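Local coordinates for protein sarcosine oxidase (Pyrococcus horikoshii, PDB 1Y56) that probably serves as the beta subunit of an L-proline dehydrogenase, oxidising L-proline with the help of its bound FAD, at residues 17-22 with 153-158; 114-119 with 134-139. One frame throughout, in Å; residues are numbered along the deposited sequence.

Contact 1: 17-22 with 153-158; sequences GVTIAH and TAFAVK
Val18 and His22 belong to the helix that follows the glycine-rich turn of the Rossmann-type FAD-binding fold, and they meet Phe155 of helix 148-161. The short axes of 17-22 and 153-158 run in roughly the same direction, 34° apart, and approach to 8.8 Å; Val18 points into the gap near Ala156, and the Phe155 ring lies beside it. Val18 sends CG2 to the base of the Phe155 side chain, 3.8 Å from Phe155 CB, and the two side chains cross at about a right angle. One turn further on, the imidazole of His22 takes up the ring. With CG anti to the backbone N (chi1 162°), it leans toward helix 148-161, and Phe155 CD1 lies over one of its faces, off toward the rim, 3.6 Å from His22 CD2. The two planes are inclined at 57°, centroids 5.2 Å apart, an oblique ring pair. Lys158 joins through its CB, 4.4 Å from His22 ND1, while its amino end leads away. Tyr74 of helix 58-78 meets both rings edge-to-face, and Phe80 also meets Phe155. Without the imidazole, as with an alanine here, the CD1 and CE1 side of Phe155 would probably lose its neighbour and a gap would open between the helices. Gly17, at the start of the segment, touches the FAD. The joint itself rests on apolar and ring contacts, without polar bonds between the segments, consistent with packing by shape and burial.

Contact 2: 114-119 with 134-139; sequences TKLITP and VIAASW
Lys115 and Trp139 form one end of an antiparallel ladder at the edge of the mixed sheet, where strand 115-117 pairs with strand 136-140. At this hydrogen-bonded pair Lys115 N gives a bond of 2.8 Å to Trp139 O, and Trp139 N returns one to Lys115 O. Ile117 and Ala137 form the second such pair: the bond from Ile117 N to Ala137 O is nearly straight, whereas the one from Ala137 N to Ile117 O (2.9 Å) reaches its carbonyl with the donor tilted 35° from the carbonyl plane. Between them Leu116 and Ser138 make a non-hydrogen-bonded pair. Lys115, Ile117, Ala137 and Trp139 share one face of the sheet. There the Lys115 chain runs beside Trp139, pointing the same way; a bend at chi3 (-74°) helps bring CE to the edge of the indole, in its plane, 3.6 Å from Trp139 CD1. Ile117 crosses the same side chain obliquely and sets CD1 3.8 Å from Trp139 CB. On the other face Leu116 CD2 touches Ala136 CB at 3.7 Å, and Ser138 OG lies beside Thr114 CG2 while bonding to Gln54. Where the ladder ends, Pro119 sets CG and CD against the carbonyl oxygens of Val134 and Ile135, with CG 3.3 Å from Val134 O. A classic beta bulge interrupts the pairing with strand 87-91, Ile135 and Ala136 standing together opposite Leu91. Strand 115-117 is an outermost strand of this sheet within the chain; helix 119-124 packs through Ala122 on Ile117 and Ala137, and helix 94-109 lies across the Leu116 and Ser138 face, through Ile104 and Phe100 respectively.

In the fold
Contact 1 and contact 2 lie on opposite sides of the chain's centre, their own centres 36 Å apart and their nearest atoms about 22 Å apart, with no touch between them. Along the chain contact 2 is nested within the loop that contact 1 closes. The two belong to different parts of one FAD-dependent oxidoreductase fold: 17-22 with 153-158 packs helices in the dinucleotide-binding part, where the side chain of Val18 is about 7 Å from the bound FAD, while 114-119 with 134-139 forms the margin of the second large sheet. The centre of contact 2 is about 25 Å from that of the chain, against about 15 Å for contact 1.

Contact 1: 17-22 with 153-158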
ATOM      1  N   GLY B  17      43.316 -17.801 -15.241  1.00 31.03           N
ATOM      2  CA  GLY B  17      42.939 -18.936 -14.412  1.00 31.57           C
ATOM      3  C   GLY B  17      42.861 -20.227 -15.201  1.00 31.99           C
ATOM      4  O   GLY B  17      43.445 -21.225 -14.783  1.00 32.00           O
ATOM      5  N   VAL B  18      42.158 -20.209 -16.341  1.00 32.29           N
ATOM      6  CA  VAL B  18      41.918 -21.449 -17.104  1.00 32.71           C
ATOM      7  C   VAL B  18      43.184 -21.910 -17.824  1.00 33.19           C
ATOM      8  O   VAL B  18      43.416 -23.115 -17.985  1.00 33.39           O
ATOM      9  CB  VAL B  18      40.686 -21.391 -18.082  1.00 32.38           C
ATOM     10  CG1 VAL B  18      39.634 -20.463 -17.558  1.00 31.96           C
ATOM     11  CG2 VAL B  18      41.082 -20.986 -19.485  1.00 32.05           C
ATOM     12  N   THR B  19      44.008 -20.944 -18.217  1.00 33.30           N
ATOM     13  CA  THR B  19      45.218 -21.225 -18.954  1.00 33.53           C
ATOM     14  C   THR B  19      46.230 -21.923 -18.048  1.00 33.64           C
ATOM     15  O   THR B  19      46.984 -22.773 -18.496  1.00 33.76           O
ATOM     16  CB  THR B  19      45.773 -19.937 -19.591  1.00 33.54           C
ATOM     17  OG1 THR B  19      46.510 -20.261 -20.769  1.00 34.58           O
ATOM     18  CG2 THR B  19      46.654 -19.149 -18.623  1.00 33.87           C
ATOM     19  N   ILE B  20      46.214 -21.556 -16.769  1.00 34.04           N
ATOM     20  CA  ILE B  20      47.037 -22.184 -15.738  1.00 34.32           C
ATOM     21  C   ILE B  20      46.547 -23.606 -15.462  1.00 34.54           C
ATOM     22  O   ILE B  20      47.323 -24.557 -15.485  1.00 34.18           O
ATOM     23  CB  ILE B  20      47.027 -21.345 -14.423  1.00 34.35           C
ATOM     24  CG1 ILE B  20      47.841 -20.053 -14.601  1.00 34.85           C
ATOM     25  CG2 ILE B  20      47.545 -22.162 -13.239  1.00 33.81           C
ATOM     26  CD1 ILE B  20      47.647 -19.007 -13.491  1.00 34.33           C
ATOM     27  N   ALA B  21      45.252 -23.743 -15.203  1.00 35.09           N
ATOM     28  CA  ALA B  21      44.650 -25.053 -15.017  1.00 35.76           C
ATOM     29  C   ALA B  21      45.044 -25.931 -16.183  1.00 36.24           C
ATOM     30  O   ALA B  21      45.514 -27.048 -15.992  1.00 36.27           O
ATOM     31  CB  ALA B  21      43.154 -24.938 -14.940  1.00 35.66           C
ATOM     32  N   HIS B  22      44.880 -25.387 -17.386  1.00 36.94           N
ATOM     33  CA  HIS B  22      45.156 -26.103 -18.625  1.00 37.74           C
ATOM     34  C   HIS B  22      46.554 -26.725 -18.670  1.00 38.09           C
ATOM     35  O   HIS B  22      46.700 -27.891 -19.024  1.00 38.17           O
ATOM     36  CB  HIS B  22      44.926 -25.197 -19.834  1.00 37.87           C
ATOM     37  CG  HIS B  22      45.573 -25.696 -21.082  1.00 38.49           C
ATOM     38  ND1 HIS B  22      45.170 -26.852 -21.714  1.00 38.58           N
ATOM     39  CD2 HIS B  22      46.608 -25.210 -21.805  1.00 39.44           C
ATOM     40  CE1 HIS B  22      45.924 -27.052 -22.779  1.00 39.07           C
ATOM     41  NE2 HIS B  22      46.806 -26.073 -22.856  1.00 39.94           N
ATOM     42  N   THR B 153      37.325 -20.215 -23.796  1.00 29.93           N
ATOM     43  CA  THR B 153      36.403 -21.350 -23.851  1.00 30.15           C
ATOM     44  C   THR B 153      37.098 -22.589 -24.413  1.00 30.59           C
ATOM     45  O   THR B 153      36.860 -23.709 -23.940  1.00 30.73           O
ATOM     46  CB  THR B 153      35.155 -21.009 -24.685  1.00 29.90           C
ATOM     47  OG1 THR B 153      34.509 -19.869 -24.112  1.00 30.28           O
ATOM     48  CG2 THR B 153      34.178 -22.158 -24.693  1.00 29.23           C
ATOM     49  N   ALA B 154      37.965 -22.367 -25.405  1.00 30.85           N
ATOM     50  CA  ALA B 154      38.756 -23.419 -26.037  1.00 30.97           C
ATOM     51  C   ALA B 154      39.697 -24.073 -25.023  1.00 31.27           C
ATOM     52  O   ALA B 154      39.579 -25.272 -24.738  1.00 31.59           O
ATOM     53  CB  ALA B 154      39.516 -22.868 -27.234  1.00 30.48           C
ATOM     54  N   PHE B 155      40.601 -23.280 -24.452  1.00 31.61           N
ATOM     55  CA  PHE B 155      41.467 -23.757 -23.372  1.00 31.94           C
ATOM     56  C   PHE B 155      40.660 -24.418 -22.273  1.00 32.24           C
ATOM     57  O   PHE B 155      41.093 -25.387 -21.692  1.00 32.31           O
ATOM     58  CB  PHE B 155      42.273 -22.611 -22.763  1.00 31.92           C
ATOM     59  CG  PHE B 155      43.459 -22.191 -23.572  1.00 31.43           C
ATOM     60  CD1 PHE B 155      44.541 -23.043 -23.738  1.00 31.51           C
ATOM     61  CD2 PHE B 155      43.510 -20.920 -24.134  1.00 32.02           C
ATOM     62  CE1 PHE B 155      45.652 -22.646 -24.478  1.00 32.89           C
ATOM     63  CE2 PHE B 155      44.611 -20.498 -24.876  1.00 32.48           C
ATOM     64  CZ  PHE B 155      45.688 -21.367 -25.053  1.00 33.55           C
ATOM     65  N   ALA B 156      39.485 -23.877 -21.987  1.00 33.21           N
ATOM     66  CA  ALA B 156      38.610 -24.427 -20.971  1.00 34.25           C
ATOM     67  C   ALA B 156      38.204 -25.881 -21.271  1.00 35.23           C
ATOM     68  O   ALA B 156      38.429 -26.757 -20.428  1.00 35.28           O
ATOM     69  CB  ALA B 156      37.383 -23.535 -20.789  1.00 34.04           C
ATOM     70  N   VAL B 157      37.640 -26.140 -22.461  1.00 36.24           N
ATOM     71  CA  VAL B 157      37.128 -27.490 -22.784  1.00 37.42           C
ATOM     72  C   VAL B 157      38.246 -28.519 -22.884  1.00 38.10           C
ATOM     73  O   VAL B 157      38.017 -29.697 -22.617  1.00 38.25           O
ATOM     74  CB  VAL B 157      36.200 -27.568 -24.060  1.00 37.38           C
ATOM     75  CG1 VAL B 157      35.207 -26.406 -24.114  1.00 37.26           C
ATOM     76  CG2 VAL B 157      37.006 -27.658 -25.344  1.00 37.75           C
ATOM     77  N   LYS B 158      39.443 -28.070 -23.267  1.00 39.04           N
ATOM     78  CA  LYS B 158      40.628 -28.931 -23.272  1.00 40.22           C
ATOM     79  C   LYS B 158      41.115 -29.262 -21.856  1.00 40.62           C
ATOM     80  O   LYS B 158      41.471 -30.407 -21.560  1.00 40.89           O
ATOM     81  CB  LYS B 158      41.753 -28.321 -24.103  1.00 40.27           C
ATOM     82  CG  LYS B 158      41.665 -28.654 -25.592  1.00 42.12           C
ATOM     83  CD  LYS B 158      41.970 -30.145 -25.867  1.00 44.83           C
ATOM     84  CE  LYS B 158      41.818 -30.512 -27.354  1.00 45.68           C
ATOM     85  NZ  LYS B 158      40.452 -30.220 -27.889  1.00 46.20           N
TER

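Contact 2: 114-119 with 134-139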
ATOM      1  N   THR B 114      61.412  -6.980 -34.494  1.00 28.50           N
ATOM      2  CA  THR B 114      60.694  -5.743 -34.800  1.00 27.84           C
ATOM      3  C   THR B 114      61.542  -4.852 -35.718  1.00 28.11           C
ATOM      4  O   THR B 114      62.761  -4.802 -35.571  1.00 28.32           O
ATOM      5  CB  THR B 114      60.334  -4.984 -33.500  1.00 27.49           C
ATOM      6  OG1 THR B 114      59.789  -5.902 -32.541  1.00 26.43           O
ATOM      7  CG2 THR B 114      59.337  -3.865 -33.768  1.00 26.24           C
ATOM      8  N   LYS B 115      60.901  -4.163 -36.658  1.00 28.19           N
ATOM      9  CA  LYS B 115      61.585  -3.179 -37.503  1.00 28.66           C
ATOM     10  C   LYS B 115      61.070  -1.778 -37.217  1.00 29.21           C
ATOM     11  O   LYS B 115      59.874  -1.589 -36.984  1.00 29.27           O
ATOM     12  CB  LYS B 115      61.362  -3.444 -39.001  1.00 28.38           C
ATOM     13  CG  LYS B 115      61.383  -4.899 -39.440  1.00 27.79           C
ATOM     14  CD  LYS B 115      61.248  -5.024 -40.946  1.00 25.68           C
ATOM     15  CE  LYS B 115      59.839  -4.744 -41.422  1.00 24.84           C
ATOM     16  NZ  LYS B 115      59.693  -4.935 -42.886  1.00 23.04           N
ATOM     17  N   LEU B 116      61.967  -0.797 -37.251  1.00 29.82           N
ATOM     18  CA  LEU B 116      61.553   0.597 -37.371  1.00 30.26           C
ATOM     19  C   LEU B 116      61.194   0.805 -38.844  1.00 30.71           C
ATOM     20  O   LEU B 116      61.973   0.457 -39.733  1.00 30.84           O
ATOM     21  CB  LEU B 116      62.705   1.526 -36.987  1.00 30.36           C
ATOM     22  CG  LEU B 116      62.520   2.863 -36.257  1.00 29.67           C
ATOM     23  CD1 LEU B 116      63.429   3.937 -36.870  1.00 27.46           C
ATOM     24  CD2 LEU B 116      61.083   3.318 -36.261  1.00 29.90           C
ATOM     25  N   ILE B 117      60.016   1.336 -39.131  1.00 31.16           N
ATOM     26  CA  ILE B 117      59.657   1.502 -40.531  1.00 31.65           C
ATOM     27  C   ILE B 117      59.224   2.896 -40.948  1.00 32.09           C
ATOM     28  O   ILE B 117      59.025   3.792 -40.133  1.00 32.05           O
ATOM     29  CB  ILE B 117      58.595   0.482 -41.012  1.00 31.67           C
ATOM     30  CG1 ILE B 117      57.244   0.730 -40.322  1.00 31.32           C
ATOM     31  CG2 ILE B 117      59.128  -0.970 -40.891  1.00 31.94           C
ATOM     32  CD1 ILE B 117      56.053   0.208 -41.094  1.00 30.45           C
ATOM     33  N   THR B 118      59.064   3.017 -42.255  1.00 32.78           N
ATOM     34  CA  THR B 118      58.710   4.234 -42.944  1.00 33.44           C
ATOM     35  C   THR B 118      57.207   4.495 -42.946  1.00 34.01           C
ATOM     36  O   THR B 118      56.404   3.550 -42.979  1.00 33.73           O
ATOM     37  CB  THR B 118      59.239   4.149 -44.380  1.00 33.29           C
ATOM     38  OG1 THR B 118      60.251   5.128 -44.538  1.00 34.39           O
ATOM     39  CG2 THR B 118      58.190   4.419 -45.386  1.00 32.98           C
ATOM     40  N   PRO B 119      56.827   5.786 -42.883  1.00 34.53           N
ATOM     41  CA  PRO B 119      55.461   6.249 -43.061  1.00 34.84           C
ATOM     42  C   PRO B 119      54.734   5.580 -44.231  1.00 35.20           C
ATOM     43  O   PRO B 119      53.669   4.996 -44.020  1.00 35.29           O
ATOM     44  CB  PRO B 119      55.645   7.746 -43.301  1.00 34.69           C
ATOM     45  CG  PRO B 119      56.786   8.075 -42.441  1.00 34.30           C
ATOM     46  CD  PRO B 119      57.728   6.911 -42.574  1.00 34.50           C
ATOM     47  N   VAL B 134      53.052  11.361 -39.250  1.00 35.75           N
ATOM     48  CA  VAL B 134      53.789  10.182 -38.801  1.00 35.46           C
ATOM     49  C   VAL B 134      55.166  10.204 -39.443  1.00 35.40           C
ATOM     50  O   VAL B 134      55.281  10.372 -40.650  1.00 35.60           O
ATOM     51  CB  VAL B 134      53.089   8.893 -39.241  1.00 35.42           C
ATOM     52  CG1 VAL B 134      53.735   7.682 -38.578  1.00 34.83           C
ATOM     53  CG2 VAL B 134      51.596   8.963 -38.936  1.00 35.80           C
ATOM     54  N   ILE B 135      56.213  10.035 -38.645  1.00 35.34           N
ATOM     55  CA  ILE B 135      57.581  10.153 -39.174  1.00 35.04           C
ATOM     56  C   ILE B 135      58.299   8.798 -39.257  1.00 34.91           C
ATOM     57  O   ILE B 135      59.203   8.601 -40.078  1.00 35.06           O
ATOM     58  CB  ILE B 135      58.426  11.240 -38.422  1.00 35.00           C
ATOM     59  CG1 ILE B 135      58.876  10.753 -37.037  1.00 34.75           C
ATOM     60  CG2 ILE B 135      57.664  12.594 -38.371  1.00 34.56           C
ATOM     61  CD1 ILE B 135      60.027  11.565 -36.462  1.00 34.85           C
ATOM     62  N   ALA B 136      57.879   7.872 -38.407  1.00 34.30           N
ATOM     63  CA  ALA B 136      58.268   6.486 -38.521  1.00 33.92           C
ATOM     64  C   ALA B 136      57.200   5.661 -37.818  1.00 33.79           C
ATOM     65  O   ALA B 136      56.256   6.211 -37.245  1.00 33.72           O
ATOM     66  CB  ALA B 136      59.636   6.260 -37.901  1.00 33.71           C
ATOM     67  N   ALA B 137      57.328   4.342 -37.880  1.00 33.41           N
ATOM     68  CA  ALA B 137      56.435   3.482 -37.123  1.00 32.93           C
ATOM     69  C   ALA B 137      57.202   2.270 -36.693  1.00 32.60           C
ATOM     70  O   ALA B 137      58.104   1.818 -37.398  1.00 32.75           O
ATOM     71  CB  ALA B 137      55.234   3.080 -37.953  1.00 33.06           C
ATOM     72  N   SER B 138      56.853   1.753 -35.526  1.00 32.14           N
ATOM     73  CA  SER B 138      57.423   0.513 -35.054  1.00 31.93           C
ATOM     74  C   SER B 138      56.508  -0.615 -35.512  1.00 32.25           C
ATOM     75  O   SER B 138      55.300  -0.607 -35.230  1.00 32.47           O
ATOM     76  CB  SER B 138      57.534   0.521 -33.544  1.00 31.63           C
ATOM     77  OG  SER B 138      58.204  -0.632 -33.110  1.00 31.51           O
ATOM     78  N   TRP B 139      57.087  -1.576 -36.225  1.00 32.15           N
ATOM     79  CA  TRP B 139      56.321  -2.643 -36.845  1.00 32.03           C
ATOM     80  C   TRP B 139      56.883  -4.005 -36.492  1.00 31.91           C
ATOM     81  O   TRP B 139      58.075  -4.228 -36.631  1.00 32.30           O
ATOM     82  CB  TRP B 139      56.331  -2.447 -38.362  1.00 31.99           C
ATOM     83  CG  TRP B 139      55.820  -3.616 -39.147  1.00 32.14           C
ATOM     84  CD1 TRP B 139      56.542  -4.409 -39.979  1.00 32.39           C
ATOM     85  CD2 TRP B 139      54.480  -4.120 -39.175  1.00 32.21           C
ATOM     86  NE1 TRP B 139      55.743  -5.381 -40.530  1.00 32.11           N
ATOM     87  CE2 TRP B 139      54.470  -5.227 -40.053  1.00 32.33           C
ATOM     88  CE3 TRP B 139      53.288  -3.746 -38.547  1.00 31.94           C
ATOM     89  CZ2 TRP B 139      53.309  -5.969 -40.318  1.00 32.03           C
ATOM     90  CZ3 TRP B 139      52.130  -4.490 -38.812  1.00 32.13           C
ATOM     91  CH2 TRP B 139      52.153  -5.584 -39.688  1.00 31.36           C
TER
HETATM   92  O   HOH W   1      61.322   6.036 -41.109  1.00 22.58           O